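Local coordinates for DNA polymerase III subunit delta (Bacillus subtilis, PDB 3ZH9), which serves in the complex that loads the ring-shaped beta processivity factor onto primed DNA, where it probably acts as the wrench that opens the ring, at residues Y18-K23 with E30-I35; R260-T265 with D294-F299; K160-T165 with K191-I196. One frame throughout, in Å; residues are numbered along the deposited sequence.

Interaction 1: residues Y18-K23 with E30-I35; sequences YCLYGK and ETVSRI
Leu20 and Tyr18 meet Thr31, Val32 and Ile35 where strand 17-21 of the parallel sheet is covered by helix 25-39. This is the first beta-alpha unit of a P-loop NTPase-like domain, and the 2-3-4-1-5 strand order fits an AAA+ fold. Leu20 works through one methyl. Leu20 CD1 lies 3.7 Å from Val32 CG2 and 3.9 Å from Thr31 CG2, so it bridges two consecutive helix residues. The Leu20 CG stands beside the backbone N (chi1 -40°), and the extended second torsion then carries CD1 out to the helix. One turn on, Ile35 lays CD1 over the centre of the Tyr18 ring. This CH-pi contact is 4.3 Å from Ile35 CD1 to the Tyr18 ring centroid and only 7° off the ring normal. The Tyr18 ring also meets that of Phe139, while its OH is bonded to His15 N. Thr31 splits its roles: CG2 turns to Leu20, and OG1 bonds with Trp6 and Leu27. Leu9 of helix 2-10 touches both Tyr18 and Ile35. On the helix itself, Arg34 NE reaches Glu30 OE2 at 2.8 Å, using the anti lone pair of that oxygen.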
ATOM      1  N   TYR A  18     -21.363  -2.354  -3.609  1.00 25.74           N
ATOM      2  CA  TYR A  18     -20.240  -2.242  -2.660  1.00 27.24           C
ATOM      3  C   TYR A  18     -19.671  -0.841  -2.688  1.00 31.62           C
ATOM      4  O   TYR A  18     -19.683  -0.166  -3.723  1.00 36.10           O
ATOM      5  CB  TYR A  18     -19.091  -3.188  -2.998  1.00 32.24           C
ATOM      6  CG  TYR A  18     -19.414  -4.645  -2.854  1.00 29.99           C
ATOM      7  CD1 TYR A  18     -20.126  -5.314  -3.846  1.00 28.18           C
ATOM      8  CD2 TYR A  18     -19.024  -5.353  -1.723  1.00 28.34           C
ATOM      9  CE1 TYR A  18     -20.415  -6.652  -3.734  1.00 34.90           C
ATOM     10  CE2 TYR A  18     -19.332  -6.696  -1.584  1.00 26.92           C
ATOM     11  CZ  TYR A  18     -20.015  -7.345  -2.602  1.00 28.83           C
ATOM     12  OH  TYR A  18     -20.323  -8.677  -2.490  1.00 28.06           O
ATOM     13  N   CYS A  19     -19.161  -0.415  -1.542  1.00 24.28           N
ATOM     14  CA  CYS A  19     -18.378   0.790  -1.468  1.00 27.71           C
ATOM     15  C   CYS A  19     -17.070   0.453  -0.775  1.00 29.78           C
ATOM     16  O   CYS A  19     -17.028   0.181   0.447  1.00 31.73           O
ATOM     17  CB  CYS A  19     -19.122   1.914  -0.738  1.00 31.41           C
ATOM     18  SG  CYS A  19     -18.150   3.464  -0.695  1.00 40.72           S
ATOM     19  N   LEU A  20     -16.008   0.439  -1.567  1.00 31.75           N
ATOM     20  CA  LEU A  20     -14.683   0.099  -1.067  1.00 34.14           C
ATOM     21  C   LEU A  20     -13.923   1.412  -0.904  1.00 42.00           C
ATOM     22  O   LEU A  20     -13.761   2.175  -1.864  1.00 33.91           O
ATOM     23  CB  LEU A  20     -13.955  -0.829  -2.050  1.00 36.43           C
ATOM     24  CG  LEU A  20     -14.777  -1.944  -2.724  1.00 35.98           C
ATOM     25  CD1 LEU A  20     -13.918  -2.801  -3.672  1.00 35.21           C
ATOM     26  CD2 LEU A  20     -15.460  -2.824  -1.706  1.00 29.27           C
ATOM     27  N   TYR A  21     -13.483   1.698   0.312  1.00 37.43           N
ATOM     28  CA  TYR A  21     -12.809   2.967   0.568  1.00 35.99           C
ATOM     29  C   TYR A  21     -11.598   2.787   1.480  1.00 33.27           C
ATOM     30  O   TYR A  21     -11.348   1.698   1.997  1.00 37.63           O
ATOM     31  CB  TYR A  21     -13.785   4.004   1.138  1.00 30.93           C
ATOM     32  CG  TYR A  21     -14.197   3.727   2.573  1.00 31.25           C
ATOM     33  CD1 TYR A  21     -15.177   2.791   2.861  1.00 28.50           C
ATOM     34  CD2 TYR A  21     -13.595   4.401   3.636  1.00 35.09           C
ATOM     35  CE1 TYR A  21     -15.557   2.525   4.181  1.00 34.85           C
ATOM     36  CE2 TYR A  21     -13.964   4.149   4.958  1.00 33.63           C
ATOM     37  CZ  TYR A  21     -14.944   3.207   5.218  1.00 37.78           C
ATOM     38  OH  TYR A  21     -15.316   2.934   6.506  1.00 38.29           O
ATOM     39  N   GLY A  22     -10.842   3.861   1.666  1.00 40.86           N
ATOM     40  CA  GLY A  22      -9.595   3.796   2.410  1.00 31.46           C
ATOM     41  C   GLY A  22      -8.433   4.021   1.473  1.00 39.13           C
ATOM     42  O   GLY A  22      -8.573   3.941   0.241  1.00 39.48           O
ATOM     43  N   LYS A  23      -7.272   4.290   2.051  1.00 47.76           N
ATOM     44  CA  LYS A  23      -6.108   4.648   1.256  1.00 53.56           C
ATOM     45  C   LYS A  23      -5.174   3.470   0.982  1.00 53.48           C
ATOM     46  O   LYS A  23      -4.165   3.626   0.299  1.00 57.14           O
ATOM     47  CB  LYS A  23      -5.347   5.817   1.900  1.00 54.77           C
ATOM     48  CG  LYS A  23      -6.068   7.157   1.781  1.00 53.84           C
ATOM     49  CD  LYS A  23      -5.126   8.313   2.067  1.00 61.82           C
ATOM     50  N   GLU A  30      -6.969  -5.642  -4.752  1.00 36.81           N
ATOM     51  CA  GLU A  30      -7.085  -7.087  -4.583  1.00 37.50           C
ATOM     52  C   GLU A  30      -8.565  -7.506  -4.461  1.00 38.65           C
ATOM     53  O   GLU A  30      -8.981  -8.535  -4.992  1.00 48.22           O
ATOM     54  CB  GLU A  30      -6.272  -7.533  -3.372  1.00 40.07           C
ATOM     55  CG  GLU A  30      -6.493  -8.970  -2.982  1.00 45.83           C
ATOM     56  CD  GLU A  30      -6.040  -9.939  -4.058  1.00 48.59           C
ATOM     57  OE1 GLU A  30      -5.287  -9.509  -4.956  1.00 53.02           O
ATOM     58  OE2 GLU A  30      -6.428 -11.127  -4.002  1.00 43.85           O
ATOM     59  N   THR A  31      -9.356  -6.679  -3.787  1.00 38.89           N
ATOM     60  CA  THR A  31     -10.776  -6.966  -3.557  1.00 37.86           C
ATOM     61  C   THR A  31     -11.590  -6.839  -4.846  1.00 34.98           C
ATOM     62  O   THR A  31     -12.437  -7.680  -5.151  1.00 41.67           O
ATOM     63  CB  THR A  31     -11.353  -6.022  -2.462  1.00 35.34           C
ATOM     64  OG1 THR A  31     -10.632  -6.224  -1.237  1.00 38.03           O
ATOM     65  CG2 THR A  31     -12.851  -6.285  -2.232  1.00 32.60           C
ATOM     66  N   VAL A  32     -11.332  -5.773  -5.593  1.00 40.34           N
ATOM     67  CA  VAL A  32     -11.965  -5.580  -6.891  1.00 45.10           C
ATOM     68  C   VAL A  32     -11.667  -6.781  -7.783  1.00 43.41           C
ATOM     69  O   VAL A  32     -12.523  -7.263  -8.518  1.00 39.39           O
ATOM     70  CB  VAL A  32     -11.454  -4.287  -7.563  1.00 51.20           C
ATOM     71  CG1 VAL A  32     -11.697  -4.324  -9.066  1.00 51.95           C
ATOM     72  CG2 VAL A  32     -12.109  -3.072  -6.933  1.00 53.33           C
ATOM     73  N   SER A  33     -10.439  -7.276  -7.693  1.00 41.84           N
ATOM     74  CA  SER A  33     -10.033  -8.427  -8.484  1.00 43.60           C
ATOM     75  C   SER A  33     -10.793  -9.692  -8.069  1.00 42.79           C
ATOM     76  O   SER A  33     -11.232 -10.475  -8.917  1.00 41.53           O
ATOM     77  CB  SER A  33      -8.516  -8.634  -8.369  1.00 43.28           C
ATOM     78  OG  SER A  33      -8.098  -9.707  -9.187  1.00 56.07           O
ATOM     79  N   ARG A  34     -10.954  -9.895  -6.764  1.00 38.84           N
ATOM     80  CA  ARG A  34     -11.702 -11.058  -6.288  1.00 39.44           C
ATOM     81  C   ARG A  34     -13.172 -10.951  -6.680  1.00 41.01           C
ATOM     82  O   ARG A  34     -13.834 -11.962  -6.927  1.00 44.09           O
ATOM     83  CB  ARG A  34     -11.552 -11.238  -4.773  1.00 36.62           C
ATOM     84  CG  ARG A  34     -10.215 -11.880  -4.363  1.00 35.16           C
ATOM     85  CD  ARG A  34      -9.902 -11.632  -2.881  1.00 37.37           C
ATOM     86  NE  ARG A  34      -8.563 -12.101  -2.530  1.00 43.95           N
ATOM     87  CZ  ARG A  34      -8.302 -13.190  -1.810  1.00 45.80           C
ATOM     88  NH1 ARG A  34      -9.293 -13.944  -1.340  1.00 38.10           N
ATOM     89  NH2 ARG A  34      -7.043 -13.519  -1.546  1.00 41.49           N
ATOM     90  N   ILE A  35     -13.693  -9.735  -6.742  1.00 37.64           N
ATOM     91  CA  ILE A  35     -15.105  -9.606  -7.084  1.00 45.96           C
ATOM     92  C   ILE A  35     -15.277  -9.927  -8.558  1.00 45.14           C
ATOM     93  O   ILE A  35     -16.239 -10.571  -8.944  1.00 45.89           O
ATOM     94  CB  ILE A  35     -15.671  -8.218  -6.780  1.00 42.84           C
ATOM     95  CG1 ILE A  35     -15.817  -8.019  -5.267  1.00 34.65           C
ATOM     96  CG2 ILE A  35     -17.031  -8.043  -7.469  1.00 35.24           C
ATOM     97  CD1 ILE A  35     -16.053  -6.556  -4.858  1.00 25.93           C
TER

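Interaction 2: residues R260-T265 with D294-F299; sequences RLILQT and DQARLF
Gln295 and Ala296, near the end of helix 286-296, both rest on Ile262 of helix 248-269. The contact lies in the all-helical C-terminal domain. Gln295 comes first. Its side chain crosses that of Ile262 at about a right angle, and Gln295 OE1 is 3.4 Å from Ile262 CD1. Gln295 CB lies 4.0 Å from Ile262 CD1. The amide does not bond to Ile262. OE1 is bonded to Gln258 NE2 and NE2 to Asn224 OD1, which fixes the rotation of the group. Ala296 follows with the closest backbone approach, 5.2 Å between the CA atoms of Ile262 and Ala296. Ile262 has CG1 beside its backbone N (chi1 -69°), and this sends CG1 and CD1 to Gln295 while CG2 goes to Ala296. CG2 of Ile262 sits 3.4 Å from Ala296 CA, tighter than usual carbon contact, and 3.6 Å from Ala296 CB. A type I turn then runs from Ala296 to Phe299. The carbonyls of both turn ends are bonded to Lys266 NZ, and the Phe299 ring meets Phe259 edge-to-face. Were Ile262 cut back to an alanine, a gap is likely to open beside Ala296, and the Gln295 side chain would lose its apolar support. Ile262 makes only van der Waals contact, while Gln258 and Lys266, on the same helix before and after it, supply hydrogen bonds. The joint is apolar in its middle and polar beside it.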
ATOM      1  N   ARG A 260      15.970  11.890   2.350  1.00 25.86           N
ATOM      2  CA  ARG A 260      14.977  12.913   2.039  1.00 25.63           C
ATOM      3  C   ARG A 260      13.726  12.737   2.889  1.00 27.20           C
ATOM      4  O   ARG A 260      13.187  13.707   3.403  1.00 28.29           O
ATOM      5  CB  ARG A 260      14.634  12.927   0.542  1.00 29.18           C
ATOM      6  CG  ARG A 260      15.749  13.570  -0.317  1.00 50.40           C
ATOM      7  CD  ARG A 260      15.286  13.870  -1.743  1.00 53.43           C
ATOM      8  NE  ARG A 260      14.858  12.653  -2.415  1.00 67.91           N
ATOM      9  CZ  ARG A 260      15.588  12.011  -3.316  1.00 73.77           C
ATOM     10  NH1 ARG A 260      16.773  12.495  -3.676  1.00 80.23           N
ATOM     11  NH2 ARG A 260      15.126  10.901  -3.867  1.00 64.76           N
ATOM     12  N   LEU A 261      13.269  11.497   3.039  1.00 26.49           N
ATOM     13  CA  LEU A 261      12.124  11.210   3.896  1.00 28.48           C
ATOM     14  C   LEU A 261      12.356  11.609   5.351  1.00 26.51           C
ATOM     15  O   LEU A 261      11.461  12.149   6.004  1.00 26.78           O
ATOM     16  CB  LEU A 261      11.782   9.728   3.839  1.00 25.90           C
ATOM     17  CG  LEU A 261      10.555   9.311   4.646  1.00 28.14           C
ATOM     18  CD1 LEU A 261       9.308  10.100   4.265  1.00 29.62           C
ATOM     19  CD2 LEU A 261      10.333   7.798   4.499  1.00 31.01           C
ATOM     20  N   ILE A 262      13.542  11.308   5.878  1.00 22.36           N
ATOM     21  CA  ILE A 262      13.845  11.668   7.263  1.00 26.83           C
ATOM     22  C   ILE A 262      13.792  13.187   7.448  1.00 24.29           C
ATOM     23  O   ILE A 262      13.172  13.699   8.381  1.00 30.97           O
ATOM     24  CB  ILE A 262      15.238  11.133   7.676  1.00 29.61           C
ATOM     25  CG1 ILE A 262      15.194   9.604   7.754  1.00 29.95           C
ATOM     26  CG2 ILE A 262      15.653  11.687   9.030  1.00 23.23           C
ATOM     27  CD1 ILE A 262      16.559   8.978   7.677  1.00 28.90           C
ATOM     28  N   LEU A 263      14.416  13.912   6.532  1.00 25.89           N
ATOM     29  CA  LEU A 263      14.405  15.380   6.610  1.00 22.12           C
ATOM     30  C   LEU A 263      12.966  15.930   6.591  1.00 28.83           C
ATOM     31  O   LEU A 263      12.605  16.753   7.420  1.00 26.19           O
ATOM     32  CB  LEU A 263      15.221  15.985   5.459  1.00 20.70           C
ATOM     33  CG  LEU A 263      15.294  17.522   5.493  1.00 24.97           C
ATOM     34  CD1 LEU A 263      16.314  17.975   6.540  1.00 25.37           C
ATOM     35  CD2 LEU A 263      15.633  18.061   4.153  1.00 22.08           C
ATOM     36  N   GLN A 264      12.143  15.466   5.649  1.00 22.89           N
ATOM     37  CA  GLN A 264      10.737  15.898   5.583  1.00 24.02           C
ATOM     38  C   GLN A 264       9.955  15.584   6.869  1.00 36.04           C
ATOM     39  O   GLN A 264       9.231  16.421   7.413  1.00 31.84           O
ATOM     40  CB  GLN A 264      10.042  15.211   4.416  1.00 23.66           C
ATOM     41  CG  GLN A 264      10.436  15.748   3.046  1.00 28.39           C
ATOM     42  CD  GLN A 264       9.950  14.835   1.945  1.00 34.83           C
ATOM     43  OE1 GLN A 264      10.071  13.614   2.041  1.00 34.63           O
ATOM     44  NE2 GLN A 264       9.395  15.416   0.900  1.00 34.84           N
ATOM     45  N   THR A 265      10.083  14.346   7.321  1.00 31.25           N
ATOM     46  CA  THR A 265       9.414  13.907   8.527  1.00 33.23           C
ATOM     47  C   THR A 265       9.863  14.742   9.744  1.00 32.37           C
ATOM     48  O   THR A 265       9.033  15.191  10.543  1.00 32.70           O
ATOM     49  CB  THR A 265       9.672  12.405   8.746  1.00 33.17           C
ATOM     50  OG1 THR A 265       9.071  11.668   7.670  1.00 34.71           O
ATOM     51  CG2 THR A 265       9.046  11.962  10.027  1.00 41.07           C
ATOM     52  N   ASP A 294      11.483   7.990  13.742  1.00 34.44           N
ATOM     53  CA  ASP A 294      12.408   7.478  14.764  1.00 35.92           C
ATOM     54  C   ASP A 294      13.829   7.843  14.385  1.00 37.26           C
ATOM     55  O   ASP A 294      14.623   8.267  15.220  1.00 39.85           O
ATOM     56  CB  ASP A 294      12.307   5.961  14.903  1.00 38.59           C
ATOM     57  CG  ASP A 294      11.012   5.509  15.570  1.00 49.53           C
ATOM     58  OD1 ASP A 294      10.361   6.331  16.253  1.00 51.73           O
ATOM     59  OD2 ASP A 294      10.656   4.315  15.421  1.00 47.87           O
ATOM     60  N   GLN A 295      14.146   7.686  13.107  1.00 39.21           N
ATOM     61  CA  GLN A 295      15.487   7.986  12.639  1.00 32.01           C
ATOM     62  C   GLN A 295      15.770   9.489  12.674  1.00 36.10           C
ATOM     63  O   GLN A 295      16.885   9.905  12.968  1.00 31.18           O
ATOM     64  CB  GLN A 295      15.705   7.428  11.241  1.00 34.47           C
ATOM     65  CG  GLN A 295      15.947   5.931  11.230  1.00 39.85           C
ATOM     66  CD  GLN A 295      16.312   5.404   9.853  1.00 40.59           C
ATOM     67  OE1 GLN A 295      15.783   5.860   8.836  1.00 42.79           O
ATOM     68  NE2 GLN A 295      17.216   4.435   9.817  1.00 39.24           N
ATOM     69  N   ALA A 296      14.751  10.294  12.390  1.00 27.51           N
ATOM     70  CA  ALA A 296      14.922  11.744  12.337  1.00 27.72           C
ATOM     71  C   ALA A 296      15.419  12.284  13.671  1.00 31.71           C
ATOM     72  O   ALA A 296      16.161  13.264  13.709  1.00 34.47           O
ATOM     73  CB  ALA A 296      13.609  12.442  11.934  1.00 27.08           C
ATOM     74  N   ARG A 297      15.006  11.646  14.763  1.00 33.09           N
ATOM     75  CA  ARG A 297      15.456  12.055  16.099  1.00 33.82           C
ATOM     76  C   ARG A 297      16.966  11.927  16.272  1.00 36.00           C
ATOM     77  O   ARG A 297      17.558  12.590  17.113  1.00 41.83           O
ATOM     78  CB  ARG A 297      14.733  11.253  17.196  1.00 34.82           C
ATOM     79  CG  ARG A 297      13.225  11.479  17.200  1.00 41.29           C
ATOM     80  CD  ARG A 297      12.635  11.442  18.605  1.00 60.60           C
ATOM     81  NE  ARG A 297      11.597  12.462  18.721  1.00 69.69           N
ATOM     82  CZ  ARG A 297      11.564  13.426  19.638  1.00 64.71           C
ATOM     83  NH1 ARG A 297      12.498  13.508  20.579  1.00 49.88           N
ATOM     84  NH2 ARG A 297      10.572  14.307  19.624  1.00 70.88           N
ATOM     85  N   LEU A 298      17.594  11.087  15.468  1.00 34.29           N
ATOM     86  CA  LEU A 298      19.002  10.793  15.672  1.00 41.85           C
ATOM     87  C   LEU A 298      19.923  11.670  14.836  1.00 39.56           C
ATOM     88  O   LEU A 298      21.138  11.578  14.963  1.00 37.55           O
ATOM     89  CB  LEU A 298      19.262   9.320  15.369  1.00 44.54           C
ATOM     90  CG  LEU A 298      18.320   8.346  16.081  1.00 52.38           C
ATOM     91  CD1 LEU A 298      18.685   6.917  15.717  1.00 54.00           C
ATOM     92  CD2 LEU A 298      18.363   8.543  17.596  1.00 51.90           C
ATOM     93  N   PHE A 299      19.344  12.510  13.977  1.00 38.95           N
ATOM     94  CA  PHE A 299      20.113  13.442  13.138  1.00 36.31           C
ATOM     95  C   PHE A 299      19.701  14.895  13.366  1.00 39.83           C
ATOM     96  O   PHE A 299      18.533  15.187  13.659  1.00 37.25           O
ATOM     97  CB  PHE A 299      19.889  13.159  11.650  1.00 31.69           C
ATOM     98  CG  PHE A 299      20.393  11.828  11.192  1.00 31.76           C
ATOM     99  CD1 PHE A 299      21.717  11.673  10.797  1.00 35.93           C
ATOM    100  CD2 PHE A 299      19.548  10.734  11.146  1.00 30.36           C
ATOM    101  CE1 PHE A 299      22.182  10.449  10.361  1.00 38.76           C
ATOM    102  CE2 PHE A 299      20.001   9.508  10.712  1.00 33.84           C
ATOM    103  CZ  PHE A 299      21.319   9.362  10.316  1.00 37.96           C
TER

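Interaction 3: residues K160-T165 with K191-I196; sequences KTEQKT and KLCTFI
The carboxylate of Glu162 is the one flat group on the side chains that touch here; neither its faces nor its edges meet residues 191-196, and its OE2 takes a weak hydrogen bond from Gln190 NE2, one residue earlier on the same helix. Glu162 instead touches Cys193 with its aliphatic part: Glu162 CB is 3.6 Å from Cys193 SG. Lys164 comes to the same sulfur, with Lys164 CG 3.6 Å from Cys193 SG. The thiol therefore has a methylene of each residue against it. A bend at the second torsion of Lys164 (chi2 -58°) turns the rest of the chain along the helix end. Lys164 CD then passes 4.1 Å from Ile196 CD1, the two side chains running in opposite directions. Beyond this, Lys164 NZ is bonded to the carbonyls of Gly197 and Arg199, tying the turn after one helix to the loop after another. Ile196 and Cys193 also rest on Ile202 of the small parallel sheet. In the loop 160-165, Gln163 has positive phi, and Gln163 N bonds to Lys160 O at 3.0 Å. Together with the bond from Lys164 N to the carbonyl of the residue before Lys160, this is the Schellman motif that ends helix 148-160.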
ATOM      1  N   LYS A 160      -4.990 -17.357   7.950  1.00 44.56           N
ATOM      2  CA  LYS A 160      -6.239 -18.096   8.110  1.00 43.81           C
ATOM      3  C   LYS A 160      -7.048 -18.217   6.815  1.00 42.27           C
ATOM      4  O   LYS A 160      -7.748 -19.208   6.610  1.00 40.42           O
ATOM      5  CB  LYS A 160      -7.103 -17.473   9.206  1.00 52.65           C
ATOM      6  CG  LYS A 160      -6.558 -17.627  10.622  1.00 55.15           C
ATOM      7  CD  LYS A 160      -7.503 -16.936  11.598  1.00 67.60           C
ATOM      8  CE  LYS A 160      -6.973 -16.940  13.013  1.00 76.04           C
ATOM      9  NZ  LYS A 160      -7.832 -16.100  13.884  1.00 81.40           N
ATOM     10  N   THR A 161      -6.968 -17.218   5.940  1.00 39.57           N
ATOM     11  CA  THR A 161      -7.716 -17.289   4.691  1.00 36.95           C
ATOM     12  C   THR A 161      -7.188 -18.385   3.763  1.00 48.71           C
ATOM     13  O   THR A 161      -7.850 -18.752   2.792  1.00 42.86           O
ATOM     14  CB  THR A 161      -7.723 -15.954   3.934  1.00 43.31           C
ATOM     15  OG1 THR A 161      -6.470 -15.773   3.259  1.00 39.89           O
ATOM     16  CG2 THR A 161      -7.982 -14.794   4.891  1.00 44.90           C
ATOM     17  N   GLU A 162      -5.990 -18.893   4.057  1.00 49.08           N
ATOM     18  CA  GLU A 162      -5.404 -19.983   3.284  1.00 44.85           C
ATOM     19  C   GLU A 162      -5.421 -21.292   4.077  1.00 49.65           C
ATOM     20  O   GLU A 162      -4.738 -22.253   3.710  1.00 51.47           O
ATOM     21  CB  GLU A 162      -3.975 -19.623   2.850  1.00 53.63           C
ATOM     22  CG  GLU A 162      -3.931 -18.489   1.829  1.00 59.27           C
ATOM     23  CD  GLU A 162      -4.774 -18.795   0.588  1.00 69.69           C
ATOM     24  OE1 GLU A 162      -4.868 -19.981   0.202  1.00 62.62           O
ATOM     25  OE2 GLU A 162      -5.347 -17.848   0.002  1.00 74.00           O
ATOM     26  N   GLN A 163      -6.203 -21.312   5.160  1.00 44.86           N
ATOM     27  CA  GLN A 163      -6.329 -22.467   6.054  1.00 47.52           C
ATOM     28  C   GLN A 163      -5.044 -22.799   6.806  1.00 41.01           C
ATOM     29  O   GLN A 163      -4.855 -23.936   7.267  1.00 43.60           O
ATOM     30  CB  GLN A 163      -6.853 -23.715   5.321  1.00 53.92           C
ATOM     31  CG  GLN A 163      -8.299 -23.584   4.824  1.00 73.35           C
ATOM     32  CD  GLN A 163      -8.381 -22.863   3.491  1.00 87.87           C
ATOM     33  OE1 GLN A 163      -7.748 -23.276   2.516  1.00 93.59           O
ATOM     34  NE2 GLN A 163      -9.144 -21.772   3.443  1.00 89.45           N
ATOM     35  N   LYS A 164      -4.174 -21.807   6.949  1.00 41.05           N
ATOM     36  CA  LYS A 164      -2.955 -21.988   7.726  1.00 39.46           C
ATOM     37  C   LYS A 164      -2.995 -21.079   8.939  1.00 48.44           C
ATOM     38  O   LYS A 164      -3.932 -20.300   9.104  1.00 44.22           O
ATOM     39  CB  LYS A 164      -1.722 -21.662   6.875  1.00 32.43           C
ATOM     40  CG  LYS A 164      -1.611 -22.500   5.616  1.00 32.54           C
ATOM     41  CD  LYS A 164      -1.566 -23.987   5.976  1.00 35.76           C
ATOM     42  CE  LYS A 164      -1.490 -24.852   4.732  1.00 34.61           C
ATOM     43  NZ  LYS A 164      -1.316 -26.297   5.078  1.00 42.27           N
ATOM     44  N   THR A 165      -1.968 -21.167   9.778  1.00 46.42           N
ATOM     45  CA  THR A 165      -1.836 -20.259  10.907  1.00 45.88           C
ATOM     46  C   THR A 165      -0.411 -19.732  11.003  1.00 42.23           C
ATOM     47  O   THR A 165       0.524 -20.322  10.454  1.00 37.71           O
ATOM     48  CB  THR A 165      -2.187 -20.947  12.221  1.00 54.22           C
ATOM     49  OG1 THR A 165      -1.305 -22.059  12.414  1.00 57.20           O
ATOM     50  CG2 THR A 165      -3.630 -21.445  12.192  1.00 59.44           C
ATOM     51  N   LYS A 191       3.374 -17.593  -0.449  1.00 31.28           N
ATOM     52  CA  LYS A 191       4.540 -18.440  -0.669  1.00 32.41           C
ATOM     53  C   LYS A 191       4.745 -19.350   0.521  1.00 33.94           C
ATOM     54  O   LYS A 191       5.064 -20.528   0.357  1.00 33.11           O
ATOM     55  CB  LYS A 191       5.791 -17.595  -0.890  1.00 30.23           C
ATOM     56  CG  LYS A 191       5.923 -17.040  -2.303  1.00 34.09           C
ATOM     57  CD  LYS A 191       6.951 -15.898  -2.348  1.00 38.16           C
ATOM     58  CE  LYS A 191       8.323 -16.399  -1.934  1.00 41.86           C
ATOM     59  NZ  LYS A 191       9.294 -15.278  -1.738  1.00 51.14           N
ATOM     60  N   LEU A 192       4.553 -18.806   1.721  1.00 24.96           N
ATOM     61  CA  LEU A 192       4.773 -19.588   2.940  1.00 26.03           C
ATOM     62  C   LEU A 192       3.727 -20.685   3.080  1.00 28.91           C
ATOM     63  O   LEU A 192       4.060 -21.791   3.472  1.00 28.77           O
ATOM     64  CB  LEU A 192       4.818 -18.702   4.191  1.00 25.86           C
ATOM     65  CG  LEU A 192       6.098 -17.851   4.370  1.00 26.73           C
ATOM     66  CD1 LEU A 192       5.880 -16.595   5.245  1.00 27.22           C
ATOM     67  CD2 LEU A 192       7.236 -18.726   4.942  1.00 28.25           C
ATOM     68  N   CYS A 193       2.470 -20.376   2.765  1.00 27.99           N
ATOM     69  CA  CYS A 193       1.406 -21.368   2.876  1.00 29.92           C
ATOM     70  C   CYS A 193       1.675 -22.556   1.970  1.00 31.12           C
ATOM     71  O   CYS A 193       1.461 -23.682   2.372  1.00 36.88           O
ATOM     72  CB  CYS A 193       0.032 -20.755   2.578  1.00 36.69           C
ATOM     73  SG  CYS A 193      -0.514 -19.584   3.840  1.00 41.30           S
ATOM     74  N   THR A 194       2.164 -22.292   0.757  1.00 36.56           N
ATOM     75  CA  THR A 194       2.555 -23.344  -0.183  1.00 33.25           C
ATOM     76  C   THR A 194       3.754 -24.112   0.345  1.00 34.23           C
ATOM     77  O   THR A 194       3.753 -25.343   0.385  1.00 35.19           O
ATOM     78  CB  THR A 194       2.903 -22.763  -1.568  1.00 37.28           C
ATOM     79  OG1 THR A 194       1.750 -22.113  -2.113  1.00 44.52           O
ATOM     80  CG2 THR A 194       3.364 -23.873  -2.538  1.00 32.72           C
ATOM     81  N   PHE A 195       4.765 -23.372   0.782  1.00 31.09           N
ATOM     82  CA  PHE A 195       6.029 -23.941   1.269  1.00 24.81           C
ATOM     83  C   PHE A 195       5.854 -25.001   2.353  1.00 34.08           C
ATOM     84  O   PHE A 195       6.499 -26.040   2.303  1.00 35.44           O
ATOM     85  CB  PHE A 195       6.950 -22.833   1.795  1.00 24.19           C
ATOM     86  CG  PHE A 195       8.300 -23.338   2.255  1.00 30.89           C
ATOM     87  CD1 PHE A 195       9.224 -23.803   1.340  1.00 25.83           C
ATOM     88  CD2 PHE A 195       8.641 -23.350   3.595  1.00 33.81           C
ATOM     89  CE1 PHE A 195      10.455 -24.266   1.752  1.00 29.20           C
ATOM     90  CE2 PHE A 195       9.881 -23.820   4.009  1.00 30.66           C
ATOM     91  CZ  PHE A 195      10.776 -24.274   3.091  1.00 33.21           C
ATOM     92  N   ILE A 196       4.995 -24.741   3.338  1.00 30.92           N
ATOM     93  CA  ILE A 196       4.919 -25.632   4.491  1.00 33.93           C
ATOM     94  C   ILE A 196       4.113 -26.905   4.192  1.00 35.80           C
ATOM     95  O   ILE A 196       3.992 -27.779   5.040  1.00 35.20           O
ATOM     96  CB  ILE A 196       4.396 -24.921   5.765  1.00 28.49           C
ATOM     97  CG1 ILE A 196       2.936 -24.485   5.609  1.00 32.06           C
ATOM     98  CG2 ILE A 196       5.277 -23.695   6.102  1.00 25.90           C
ATOM     99  CD1 ILE A 196       2.389 -23.854   6.878  1.00 27.91           C
TER

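How the interactions relate
The three contacts share no helix or strand. Interactions 1 and 2 are buried, while interaction 3 is only partly so. Interaction 1 joins a strand to a helix in the P-loop NTPase-like (AAA+) domain, and a ring face adds to its aliphatic packing. Interaction 2 lies in the C-terminal helical domain and sets helix end against helix through one isoleucine. Interaction 3 joins a loop to a helix end, with a sulfur and the methylenes of charged residues whose polar ends turn to other partners. No hydrogen bond joins the paired segments themselves, although neighbouring residues of the same helices supply some in interaction 2. Interactions 1 and 2 lie on opposite sides of the chain's centre.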